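Local atomic coordinates of glycoside hydrolase, family 11\:clostridium cellulosome enzyme, dockerin type i\:polysaccharide (Clostridium thermocellum, PDB entry 2C71), a protein that is a magnesium-binding, metal-dependent acetyl xylan esterase of carbohydrate esterase family 4, probably removing acetyl groups from xylan during plant cell-wall degradation. Residues L9-G14 / E166-I171; R22-L27 / A34-V39. All coordinates share one frame; numbering follows the deposited sequence. Where two conformers were deposited one is given.

Contact 1. Residues L9-G14 / E166-I171. With MG (magnesium ion), chain B.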
loop_
_atom_site.group_PDB
_atom_site.type_symbol
_atom_site.label_atom_id
_atom_site.label_comp_id
_atom_site.label_asym_id
_atom_site.label_seq_id
_atom_site.Cartn_x
_atom_site.Cartn_y
_atom_site.Cartn_z
ATOM N N LEU A 9 -7.398 -1.801 -1.835
ATOM C CA LEU A 9 -7.157 -1.270 -0.544
ATOM C C LEU A 9 -5.640 -1.434 -0.267
ATOM O O LEU A 9 -5.125 -2.566 -0.365
ATOM C CB LEU A 9 -8.075 -2.073 0.380
ATOM C CG LEU A 9 -8.058 -1.691 1.843
ATOM C CD1 LEU A 9 -8.581 -0.289 2.072
ATOM C CD2 LEU A 9 -8.855 -2.745 2.637
ATOM N N THR A 10 -4.915 -0.341 0.045
ATOM C CA THR A 10 -3.476 -0.379 0.212
ATOM C C THR A 10 -3.081 0.343 1.508
ATOM O O THR A 10 -3.788 1.255 1.960
ATOM C CB THR A 10 -2.724 0.217 -0.993
ATOM O OG1 THR A 10 -2.805 1.628 -0.983
ATOM C CG2 THR A 10 -3.218 -0.344 -2.336
ATOM N N PHE A 11 -1.978 -0.119 2.110
ATOM C CA PHE A 11 -1.579 0.333 3.441
ATOM C C PHE A 11 -0.096 0.639 3.461
ATOM O O PHE A 11 0.721 -0.222 3.164
ATOM C CB PHE A 11 -1.853 -0.753 4.472
ATOM C CG PHE A 11 -3.306 -1.082 4.619
ATOM C CD1 PHE A 11 -4.120 -0.298 5.439
ATOM C CD2 PHE A 11 -3.887 -2.158 3.944
ATOM C CE1 PHE A 11 -5.487 -0.556 5.542
ATOM C CE2 PHE A 11 -5.241 -2.409 4.058
ATOM C CZ PHE A 11 -6.015 -1.605 4.840
ATOM N N ASP A 12 0.252 1.865 3.840
ATOM C CA ASP A 12 1.651 2.277 3.927
ATOM C C ASP A 12 2.224 2.105 5.336
ATOM O O ASP A 12 1.479 2.071 6.317
ATOM C CB ASP A 12 1.811 3.729 3.473
ATOM C CG ASP A 12 1.733 3.880 1.967
ATOM O OD1 ASP A 12 1.728 2.848 1.263
ATOM O OD2 ASP A 12 1.677 5.032 1.486
ATOM N N ASP A 13 3.547 2.185 5.429
ATOM C CA ASP A 13 4.381 2.647 6.556
ATOM C C ASP A 13 4.785 1.558 7.547
ATOM O O ASP A 13 5.561 1.829 8.479
ATOM C CB ASP A 13 3.817 3.834 7.357
ATOM C CG ASP A 13 3.970 5.198 6.658
ATOM O OD1 ASP A 13 4.342 5.274 5.460
ATOM O OD2 ASP A 13 3.691 6.213 7.357
ATOM N N GLY A 14 4.288 0.331 7.340
ATOM C CA GLY A 14 4.646 -0.793 8.173
ATOM C C GLY A 14 5.788 -1.619 7.595
ATOM O O GLY A 14 6.487 -1.179 6.687
ATOM N N GLU A 166 -10.543 0.176 12.582
ATOM C CA GLU A 166 -11.968 0.357 12.846
ATOM C C GLU A 166 -12.694 0.981 11.653
ATOM O O GLU A 166 -13.868 0.665 11.380
ATOM C CB GLU A 166 -12.111 1.162 14.145
ATOM C CG GLU A 166 -11.661 0.378 15.391
ATOM C CD GLU A 166 -10.162 0.055 15.487
ATOM O OE1 GLU A 166 -9.280 0.896 15.173
ATOM O OE2 GLU A 166 -9.874 -1.096 15.894
ATOM N N ALA A 167 -12.026 1.845 10.898
ATOM C CA ALA A 167 -12.615 2.394 9.681
ATOM C C ALA A 167 -12.980 1.284 8.711
ATOM O O ALA A 167 -13.958 1.401 7.957
ATOM C CB ALA A 167 -11.692 3.396 9.044
ATOM N N LEU A 168 -12.186 0.210 8.666
ATOM C CA LEU A 168 -12.440 -0.891 7.741
ATOM C C LEU A 168 -13.772 -1.606 8.040
ATOM O O LEU A 168 -14.355 -2.182 7.128
ATOM C CB LEU A 168 -11.292 -1.909 7.761
ATOM C CG LEU A 168 -9.928 -1.339 7.350
ATOM C CD1 LEU A 168 -8.852 -2.423 7.503
ATOM C CD2 LEU A 168 -9.944 -0.849 5.924
ATOM N N ASP A 169 -14.219 -1.555 9.294
ATOM C CA ASP A 169 -15.555 -2.110 9.637
ATOM C C ASP A 169 -16.703 -1.411 8.971
ATOM O O ASP A 169 -17.800 -1.988 8.930
ATOM C CB ASP A 169 -15.796 -2.125 11.150
ATOM C CG ASP A 169 -14.961 -3.155 11.866
ATOM O OD1 ASP A 169 -14.893 -4.333 11.414
ATOM O OD2 ASP A 169 -14.380 -2.792 12.912
ATOM N N ILE A 170 -16.508 -0.172 8.491
ATOM C CA ILE A 170 -17.471 0.558 7.688
ATOM C C ILE A 170 -17.131 0.429 6.211
ATOM O O ILE A 170 -18.002 0.127 5.384
ATOM C CB ILE A 170 -17.562 2.022 8.111
ATOM C CG1 ILE A 170 -18.000 2.132 9.559
ATOM C CG2 ILE A 170 -18.472 2.804 7.188
ATOM C CD1 ILE A 170 -17.773 3.516 10.162
ATOM N N ILE A 171 -15.872 0.692 5.842
ATOM C CA ILE A 171 -15.478 0.677 4.431
ATOM C C ILE A 171 -15.813 -0.629 3.744
ATOM O O ILE A 171 -16.364 -0.614 2.629
ATOM C CB ILE A 171 -13.965 0.982 4.304
ATOM C CG1 ILE A 171 -13.645 2.424 4.763
ATOM C CG2 ILE A 171 -13.490 0.747 2.892
ATOM C CD1 ILE A 171 -12.170 2.653 5.037
HETATM MG MG MG B . 4.527 6.878 4.106
HETATM O O HOH W 1 2.546 6.899 3.612
HETATM O O HOH W 2 4.096 8.199 5.655
HETATM O O HOH W 3 6.502 7.272 4.454
HETATM O O HOH W 4 4.552 8.524 2.661
#
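Leu168, on the helix 164-177, reaches the strand 6-12 with both methyls: CD2 meets Leu9 and also borders the Phe11 ring, which CD1 touches. Its CD2 lies 3.9 Å from CD2 of Leu9, and the two leucines approach at a slant. CD1 sits 4.0 Å from CZ of Phe11, whose ring comes from the opposite direction. Leu9 has its CG anti to the backbone N (chi1 -178°), which carries both methyls out to the helix. Phe11 starts off less directly, and it is the length of the ring that closes the gap. The contact is small, apolar and buried; Leu154 and Leu27 pack on Leu9, while Ala34 and Val23 pack on Phe11. Past Phe11, Asp13 OD1 binds the magnesium ion at 2.1 Å, and His64 NE2 and four waters complete six ligands. Asp13 OD2 accepts a hydrogen bond from one of these waters at 2.6 Å, and Asp12 OD2 accepts one from another at 3.0 Å. The run Thr10 to Asp13, with one aspartate on the metal and its neighbour linked through a water, is consistent with the first motif of the NodB homology domain of family 4 esterases and deacetylases.

Contact 2. Residues R22-L27 / A34-V39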
loop_
_atom_site.group_PDB
_atom_site.type_symbol
_atom_site.label_atom_id
_atom_site.label_comp_id
_atom_site.label_asym_id
_atom_site.label_seq_id
_atom_site.Cartn_x
_atom_site.Cartn_y
_atom_site.Cartn_z
ATOM N N ARG A 22 -3.498 -5.522 13.610
ATOM C CA ARG A 22 -4.874 -5.039 13.715
ATOM C C ARG A 22 -5.549 -4.965 12.371
ATOM O O ARG A 22 -6.736 -5.301 12.226
ATOM C CB ARG A 22 -4.923 -3.676 14.409
ATOM C CG ARG A 22 -4.430 -3.644 15.803
ATOM C CD ARG A 22 -4.454 -2.207 16.312
ATOM N NE ARG A 22 -3.855 -2.193 17.618
ATOM C CZ ARG A 22 -3.437 -1.100 18.198
ATOM N NH1 ARG A 22 -3.478 0.082 17.560
ATOM N NH2 ARG A 22 -2.952 -1.184 19.427
ATOM N N VAL A 23 -4.821 -4.479 11.353
ATOM C CA VAL A 23 -5.361 -4.417 9.994
ATOM C C VAL A 23 -5.557 -5.831 9.461
ATOM O O VAL A 23 -6.624 -6.140 8.905
ATOM C CB VAL A 23 -4.469 -3.597 9.079
ATOM C CG1 VAL A 23 -4.871 -3.728 7.611
ATOM C CG2 VAL A 23 -4.511 -2.099 9.482
ATOM N N LEU A 24 -4.552 -6.708 9.584
ATOM C CA LEU A 24 -4.669 -8.067 9.058
ATOM C C LEU A 24 -5.857 -8.794 9.688
ATOM O O LEU A 24 -6.516 -9.581 9.005
ATOM C CB LEU A 24 -3.368 -8.840 9.252
ATOM C CG LEU A 24 -2.210 -8.365 8.357
ATOM C CD1 LEU A 24 -0.882 -8.943 8.856
ATOM C CD2 LEU A 24 -2.425 -8.761 6.897
ATOM N N ASP A 25 -6.107 -8.566 10.968
ATOM C CA ASP A 25 -7.267 -9.204 11.628
ATOM C C ASP A 25 -8.566 -8.768 10.984
ATOM O O ASP A 25 -9.474 -9.592 10.842
ATOM C CB ASP A 25 -7.267 -8.930 13.105
ATOM C CG ASP A 25 -6.164 -9.652 13.879
ATOM O OD1 ASP A 25 -5.524 -10.566 13.398
ATOM O OD2 ASP A 25 -6.021 -9.307 15.103
ATOM N N LYS A 26 -8.735 -7.477 10.652
ATOM C CA LYS A 26 -9.937 -7.011 9.958
ATOM C C LYS A 26 -10.054 -7.663 8.587
ATOM O O LYS A 26 -11.135 -8.062 8.156
ATOM C CB LYS A 26 -9.937 -5.493 9.783
ATOM C CG LYS A 26 -9.987 -4.676 11.047
ATOM C CD LYS A 26 -11.241 -4.878 11.879
ATOM C CE LYS A 26 -11.182 -4.058 13.133
ATOM N NZ LYS A 26 -12.293 -4.256 14.010
ATOM N N LEU A 27 -8.946 -7.728 7.855
ATOM C CA LEU A 27 -8.977 -8.320 6.514
ATOM C C LEU A 27 -9.335 -9.791 6.588
ATOM O O LEU A 27 -10.066 -10.316 5.716
ATOM C CB LEU A 27 -7.672 -8.087 5.786
ATOM C CG LEU A 27 -7.292 -6.599 5.634
ATOM C CD1 LEU A 27 -5.869 -6.516 5.016
ATOM C CD2 LEU A 27 -8.285 -5.822 4.834
ATOM N N ALA A 34 -5.533 -7.306 0.249
ATOM C CA ALA A 34 -5.029 -5.922 0.193
ATOM C C ALA A 34 -3.559 -5.953 -0.190
ATOM O O ALA A 34 -2.959 -7.005 -0.393
ATOM C CB ALA A 34 -5.271 -5.207 1.500
ATOM N N THR A 35 -2.973 -4.758 -0.268
ATOM C CA THR A 35 -1.567 -4.573 -0.600
ATOM C C THR A 35 -0.908 -3.712 0.476
ATOM O O THR A 35 -1.470 -2.681 0.852
ATOM C CB THR A 35 -1.379 -3.927 -1.975
ATOM O OG1 THR A 35 -2.131 -4.671 -2.956
ATOM C CG2 THR A 35 0.068 -3.874 -2.407
ATOM N N PHE A 36 0.245 -4.131 0.951
ATOM C CA PHE A 36 1.030 -3.417 1.981
ATOM C C PHE A 36 2.292 -2.867 1.340
ATOM O O PHE A 36 3.087 -3.638 0.800
ATOM C CB PHE A 36 1.371 -4.354 3.138
ATOM C CG PHE A 36 0.167 -4.791 3.909
ATOM C CD1 PHE A 36 -0.627 -5.861 3.492
ATOM C CD2 PHE A 36 -0.232 -4.081 5.046
ATOM C CE1 PHE A 36 -1.772 -6.173 4.187
ATOM C CE2 PHE A 36 -1.380 -4.426 5.736
ATOM C CZ PHE A 36 -2.136 -5.490 5.288
ATOM N N MET A 37 2.467 -1.563 1.408
ATOM C CA MET A 37 3.657 -0.863 0.882
ATOM C C MET A 37 4.572 -0.652 2.082
ATOM O O MET A 37 4.298 0.188 2.954
ATOM C CB MET A 37 3.273 0.457 0.194
ATOM C CG MET A 37 2.186 0.316 -0.839
ATOM S SD MET A 37 2.445 -0.852 -2.189
ATOM C CE MET A 37 3.607 0.112 -3.177
ATOM N N VAL A 38 5.600 -1.483 2.160
ATOM C CA VAL A 38 6.411 -1.602 3.391
ATOM C C VAL A 38 7.702 -0.822 3.299
ATOM O O VAL A 38 8.256 -0.528 2.226
ATOM C CB VAL A 38 6.688 -3.080 3.740
ATOM C CG1 VAL A 38 5.379 -3.835 3.957
ATOM C CG2 VAL A 38 7.563 -3.758 2.734
ATOM N N VAL A 39 8.186 -0.459 4.467
ATOM C CA VAL A 39 9.393 0.360 4.649
ATOM C C VAL A 39 10.521 -0.567 5.089
ATOM O O VAL A 39 10.428 -1.293 6.094
ATOM C CB VAL A 39 9.116 1.481 5.675
ATOM C CG1 VAL A 39 10.387 2.271 5.980
ATOM C CG2 VAL A 39 8.031 2.389 5.134
#
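Phe36 is the bump here: its ring projects from the strand 35-38 into a hollow between Val23, Leu24 and Leu27 of the helix 17-30. The CZ corner goes in first. Leu24 CD2 lies 3.7 Å from Phe36 CZ and also borders CE1, reaching the ring obliquely. On the CE2 side, Val23 CG1 meets the ring edge near its plane, 4.0 Å from Phe36 CZ. This methyl is the Val23 branch that stands anti to the backbone N (chi1 170°), a setting that turns it to the ring. Leu27 CD1 lies on the other side of the ring plane from Leu24 CD2, also obliquely, 3.9 Å from Phe36 CZ. It also rests 3.8 Å from Ala34 CB, so the same methyl touches two strand residues. The helix segment runs nearly antiparallel to the strand segment, at 167°, and their axes come no closer than 11.7 Å, a gap these side chains span. Helix 17-30 is the crossover of the beta-alpha-beta unit whose strands are 6-12 and 35-38. Around it, Met54 of helix 45-56 also packs on Phe36, and Pro165 of helix 164-177 touches Val23.

How the contacts relate
Contact 2 is nested in the chain loop closed by contact 1, and their centres are 7 Å apart. Strands 6-12 and 35-38 are parallel neighbours in one sheet, joined by backbone bonds such as Met37 N to Phe11 O, a probable hydrogen bond of 2.8 Å. The rings of Phe11 and Phe36 meet with planes about 25° apart, merging the two apolar patches. The helices of both contacts are tied as well: Lys26 NZ forms a 2.8 Å salt bridge with Asp169 OD2. Contact 1 leads directly to the magnesium ion through Asp13, whereas the Phe36 side chain of contact 2 lies about 12 Å from it.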